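Side-chain contacts in twitching motility pilus retraction protein (Geobacter sulfurreducens PCA, PDB 5ZFQ), which is a retraction ATPase motor of the type IV pilus, probably using ATP hydrolysis to drive pilus disassembly in twitching motility: residues A[128-131]-A[132-136]; A[275-278]-A[279-283]. All coordinates share one frame; numbering follows the deposited sequence.

Contact 1. Residues A[128-131]-A[132-136]; sequences KILT and FEELG
Thr131 N donates to Glu134 OE1 at 2.6 Å, with an N-H...O angle of 169°. The donor approaches from above the carboxylate, 39° out of its plane. The threonine's own hydroxyl serves a second acid. With chi1 at -172°, OG1 is turned away from the backbone N and onward along the chain, where Thr131 OG1 is modelled at a very short 2.5 Å from Glu133 OE1, a hydrogen bond whose exact length is doubtful. The same torsion sets Thr131 CG2 against the extended chain of Glu134, the two side chains crossing at about a right angle. Glu133, bent at chi2 to meet the hydroxyl, has a further partner for OE2 in a salt bridge with Lys142. Leu130 CD1 meets Leu135 CD2 at 3.7 Å, again with the side chains nearly perpendicular. Phe132 turns from this cluster to pack on Ile169 and Lys172 of helix 162-176. In the backbone, Leu135 N bonds to Thr131 O at 2.9 Å and Gly136 N to Glu133 O at 3.0 Å. Gly136 then leaves the helix with positive phi, which by itself favours glycine, and the single turn ends in a Schellman motif.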
loop_
_atom_site.group_PDB
_atom_site.type_symbol
_atom_site.label_atom_id
_atom_site.label_comp_id
_atom_site.label_asym_id
_atom_site.label_seq_id
_atom_site.Cartn_x
_atom_site.Cartn_y
_atom_site.Cartn_z
ATOM N N LYS A 128 -27.737 0.042 38.700
ATOM C CA LYS A 128 -29.090 -0.135 38.196
ATOM C C LYS A 128 -29.240 0.419 36.772
ATOM O O LYS A 128 -29.019 1.604 36.513
ATOM C CB LYS A 128 -30.105 0.511 39.148
ATOM C CG LYS A 128 -31.555 0.203 38.803
ATOM C CD LYS A 128 -32.528 0.767 39.846
ATOM C CE LYS A 128 -33.981 0.351 39.558
ATOM N NZ LYS A 128 -34.490 -0.688 40.509
ATOM N N ILE A 129 -29.615 -0.471 35.857
ATOM C CA ILE A 129 -29.834 -0.122 34.459
ATOM C C ILE A 129 -31.240 0.452 34.214
ATOM O O ILE A 129 -32.255 -0.243 34.365
ATOM C CB ILE A 129 -29.615 -1.343 33.538
ATOM C CG1 ILE A 129 -28.117 -1.654 33.390
ATOM C CG2 ILE A 129 -30.238 -1.089 32.170
ATOM C CD1 ILE A 129 -27.514 -2.549 34.478
ATOM N N LEU A 130 -31.272 1.731 33.850
ATOM C CA LEU A 130 -32.494 2.440 33.459
ATOM C C LEU A 130 -33.409 1.630 32.540
ATOM O O LEU A 130 -32.939 0.911 31.648
ATOM C CB LEU A 130 -32.130 3.753 32.760
ATOM C CG LEU A 130 -31.329 4.764 33.577
ATOM C CD1 LEU A 130 -30.714 5.816 32.658
ATOM C CD2 LEU A 130 -32.214 5.397 34.662
ATOM N N THR A 131 -34.718 1.759 32.738
ATOM C CA THR A 131 -35.661 1.016 31.903
ATOM C C THR A 131 -36.144 1.817 30.666
ATOM O O THR A 131 -35.836 3.001 30.508
ATOM C CB THR A 131 -36.883 0.540 32.737
ATOM O OG1 THR A 131 -37.692 -0.344 31.940
ATOM C CG2 THR A 131 -37.719 1.712 33.231
ATOM N N PHE A 132 -36.876 1.141 29.785
ATOM C CA PHE A 132 -37.477 1.775 28.620
ATOM C C PHE A 132 -38.370 2.946 29.012
ATOM O O PHE A 132 -38.303 4.013 28.401
ATOM C CB PHE A 132 -38.294 0.759 27.826
ATOM C CG PHE A 132 -37.512 -0.435 27.391
ATOM C CD1 PHE A 132 -37.345 -1.516 28.238
ATOM C CD2 PHE A 132 -36.938 -0.473 26.135
ATOM C CE1 PHE A 132 -36.625 -2.624 27.835
ATOM C CE2 PHE A 132 -36.217 -1.564 25.729
ATOM C CZ PHE A 132 -36.061 -2.647 26.577
ATOM N N GLU A 133 -39.207 2.714 30.025
ATOM C CA GLU A 133 -40.080 3.731 30.607
ATOM C C GLU A 133 -39.277 4.976 30.926
ATOM O O GLU A 133 -39.588 6.078 30.459
ATOM C CB GLU A 133 -40.761 3.224 31.892
ATOM C CG GLU A 133 -41.702 2.000 31.776
ATOM C CD GLU A 133 -41.109 0.769 31.058
ATOM O OE1 GLU A 133 -39.906 0.453 31.234
ATOM O OE2 GLU A 133 -41.875 0.094 30.332
ATOM N N GLU A 134 -38.231 4.777 31.722
ATOM C CA GLU A 134 -37.384 5.859 32.208
ATOM C C GLU A 134 -36.585 6.544 31.096
ATOM O O GLU A 134 -36.266 7.728 31.189
ATOM C CB GLU A 134 -36.433 5.322 33.282
ATOM C CG GLU A 134 -37.122 4.887 34.579
ATOM C CD GLU A 134 -36.348 3.797 35.324
ATOM O OE1 GLU A 134 -35.326 3.310 34.781
ATOM O OE2 GLU A 134 -36.782 3.406 36.437
ATOM N N LEU A 135 -36.250 5.811 30.045
ATOM C CA LEU A 135 -35.521 6.417 28.942
ATOM C C LEU A 135 -36.484 7.085 27.954
ATOM O O LEU A 135 -36.068 7.792 27.030
ATOM C CB LEU A 135 -34.653 5.370 28.245
ATOM C CG LEU A 135 -33.508 4.887 29.137
ATOM C CD1 LEU A 135 -32.723 3.765 28.492
ATOM C CD2 LEU A 135 -32.597 6.061 29.494
ATOM N N GLY A 136 -37.780 6.867 28.162
ATOM C CA GLY A 136 -38.792 7.436 27.288
ATOM C C GLY A 136 -38.894 6.720 25.951
ATOM O O GLY A 136 -39.478 7.238 24.991
#

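Contact 2. Residues A[275-278]-A[279-283]; sequences QPQV and RAQLS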
loop_
_atom_site.group_PDB
_atom_site.type_symbol
_atom_site.label_atom_id
_atom_site.label_comp_id
_atom_site.label_asym_id
_atom_site.label_seq_id
_atom_site.Cartn_x
_atom_site.Cartn_y
_atom_site.Cartn_z
ATOM N N GLN A 275 -23.351 -6.456 -3.560
ATOM C CA GLN A 275 -24.484 -5.655 -3.092
ATOM C C GLN A 275 -25.863 -6.340 -3.255
ATOM O O GLN A 275 -26.702 -6.240 -2.344
ATOM C CB GLN A 275 -24.474 -4.280 -3.794
ATOM C CG GLN A 275 -23.282 -3.420 -3.388
ATOM C CD GLN A 275 -23.369 -1.998 -3.894
ATOM O OE1 GLN A 275 -24.220 -1.658 -4.721
ATOM N NE2 GLN A 275 -22.495 -1.148 -3.378
ATOM N N PRO A 276 -26.113 -7.023 -4.398
ATOM C CA PRO A 276 -27.319 -7.863 -4.466
ATOM C C PRO A 276 -27.398 -8.974 -3.398
ATOM O O PRO A 276 -28.512 -9.298 -2.966
ATOM C CB PRO A 276 -27.234 -8.467 -5.873
ATOM C CG PRO A 276 -26.554 -7.437 -6.659
ATOM C CD PRO A 276 -25.504 -6.878 -5.736
ATOM N N GLN A 277 -26.267 -9.547 -2.977
ATOM C CA GLN A 277 -26.306 -10.536 -1.897
ATOM C C GLN A 277 -26.684 -9.892 -0.546
ATOM O O GLN A 277 -27.557 -10.392 0.190
ATOM C CB GLN A 277 -24.969 -11.258 -1.729
ATOM C CG GLN A 277 -25.050 -12.248 -0.564
ATOM C CD GLN A 277 -23.724 -12.821 -0.115
ATOM O OE1 GLN A 277 -22.663 -12.411 -0.570
ATOM N NE2 GLN A 277 -23.787 -13.787 0.790
ATOM N N VAL A 278 -26.006 -8.789 -0.232
ATOM C CA VAL A 278 -26.101 -8.163 1.074
ATOM C C VAL A 278 -27.496 -7.608 1.302
ATOM O O VAL A 278 -28.051 -7.734 2.396
ATOM C CB VAL A 278 -25.033 -7.072 1.227
ATOM C CG1 VAL A 278 -25.451 -6.020 2.254
ATOM C CG2 VAL A 278 -23.700 -7.720 1.601
ATOM N N ARG A 279 -28.071 -7.032 0.252
ATOM C CA ARG A 279 -29.462 -6.610 0.287
ATOM C C ARG A 279 -30.430 -7.781 0.535
ATOM O O ARG A 279 -31.418 -7.638 1.266
ATOM C CB ARG A 279 -29.826 -5.914 -1.023
ATOM C CG ARG A 279 -29.274 -4.506 -1.181
ATOM C CD ARG A 279 -30.001 -3.806 -2.304
ATOM N NE ARG A 279 -29.908 -4.562 -3.551
ATOM C CZ ARG A 279 -29.024 -4.293 -4.504
ATOM N NH1 ARG A 279 -28.178 -3.274 -4.334
ATOM N NH2 ARG A 279 -28.988 -5.025 -5.615
ATOM N N ALA A 280 -30.151 -8.926 -0.091
ATOM C CA ALA A 280 -30.969 -10.126 0.086
ATOM C C ALA A 280 -30.863 -10.605 1.520
ATOM O O ALA A 280 -31.858 -10.968 2.135
ATOM C CB ALA A 280 -30.544 -11.225 -0.886
ATOM N N GLN A 281 -29.643 -10.580 2.045
ATOM C CA GLN A 281 -29.385 -10.888 3.441
ATOM C C GLN A 281 -30.111 -9.942 4.389
ATOM O O GLN A 281 -30.781 -10.381 5.343
ATOM C CB GLN A 281 -27.891 -10.827 3.725
ATOM C CG GLN A 281 -27.183 -12.149 3.572
ATOM C CD GLN A 281 -25.688 -11.982 3.588
ATOM O OE1 GLN A 281 -25.135 -11.190 2.815
ATOM N NE2 GLN A 281 -25.019 -12.703 4.482
ATOM N N LEU A 282 -29.968 -8.643 4.140
ATOM C CA LEU A 282 -30.584 -7.653 5.002
ATOM C C LEU A 282 -32.086 -7.828 5.026
ATOM O O LEU A 282 -32.717 -7.691 6.077
ATOM C CB LEU A 282 -30.248 -6.243 4.542
ATOM C CG LEU A 282 -29.011 -5.569 5.109
ATOM C CD1 LEU A 282 -28.794 -4.255 4.356
ATOM C CD2 LEU A 282 -29.181 -5.330 6.596
ATOM N N SER A 283 -32.657 -8.134 3.858
ATOM C CA SER A 283 -34.107 -8.221 3.743
ATOM C C SER A 283 -34.597 -9.371 4.607
ATOM O O SER A 283 -35.689 -9.313 5.175
ATOM C CB SER A 283 -34.562 -8.396 2.276
ATOM O OG SER A 283 -34.010 -9.547 1.656
#
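Arg279 folds back along its own helix over Gln275 and Pro276, one turn earlier. Its CB lies 3.4 Å from Gln275 O, and CG passes the same oxygen closely. The chain turns about the CG-CD bond, chi3 -56°, and this brings the guanidinium back over the backbone. NE skirts Gln275 O, and the plate then lies with one face toward it, the oxygen standing 3.7 Å from the plane over the centre of the group. At the tip, Arg279 NH1 reaches Gln275 CB at 3.9 Å, while Arg279 NH2 meets Pro276 CG at 3.6 Å. Gln275 O also accepts the ordinary helical bond from Arg279 N at 3.0 Å. Outside the helix, Arg279 NH1 has a long, weak ion pair with Asp323. A leucine in place of Arg279 would probably leave the carbonyl of Gln275 and the proline ring without their flat cover, and Asp323 without this distant positive partner.

A different face of the helix carries Gln277 and Gln281. Their amides lie almost parallel, 9° apart, with Gln281 OE1 3.5 Å from Gln277 CG. Gln277 NE2 bonds to His255 O and Gln277 OE1 to Arg265 NH1, both of the second subunit, and Gln281 NE2 to Glu245 OE1 of its own chain. Val278 and Leu282 line a third, apolar face, Val278 CG1 and Leu282 CD1 being 4.3 Å apart.

Helix 275-285 thus lies between several neighbours. Val278 and Leu282 pack on Ile266 of helix 259-268, where Gln275 and Arg279 also touch Val267. Leu282 reaches Ile320 of helix 314-321 as well, and the glutamine face looks onto the second subunit just before the chain enters strand 286-296.

Both contacts are local, yet they differ with their place in the fold. Contact 1 lies at the surface, in the passage from strand 117-125 of the antiparallel sheet to what is probably the nucleotide-binding part. Its polar bonds are made mostly by acidic side chains at the start of a single helical turn, and Leu135 lies near the probable Walker A loop. Contact 2 is partly buried, inside a regular helix, and combines backbone bonds, a folded arginine and two near-parallel amides whose bonds go elsewhere. Only contact 2 faces another subunit. The two share no helix or strand: their centres are 34 Å apart, and their nearest atoms about 21 Å apart.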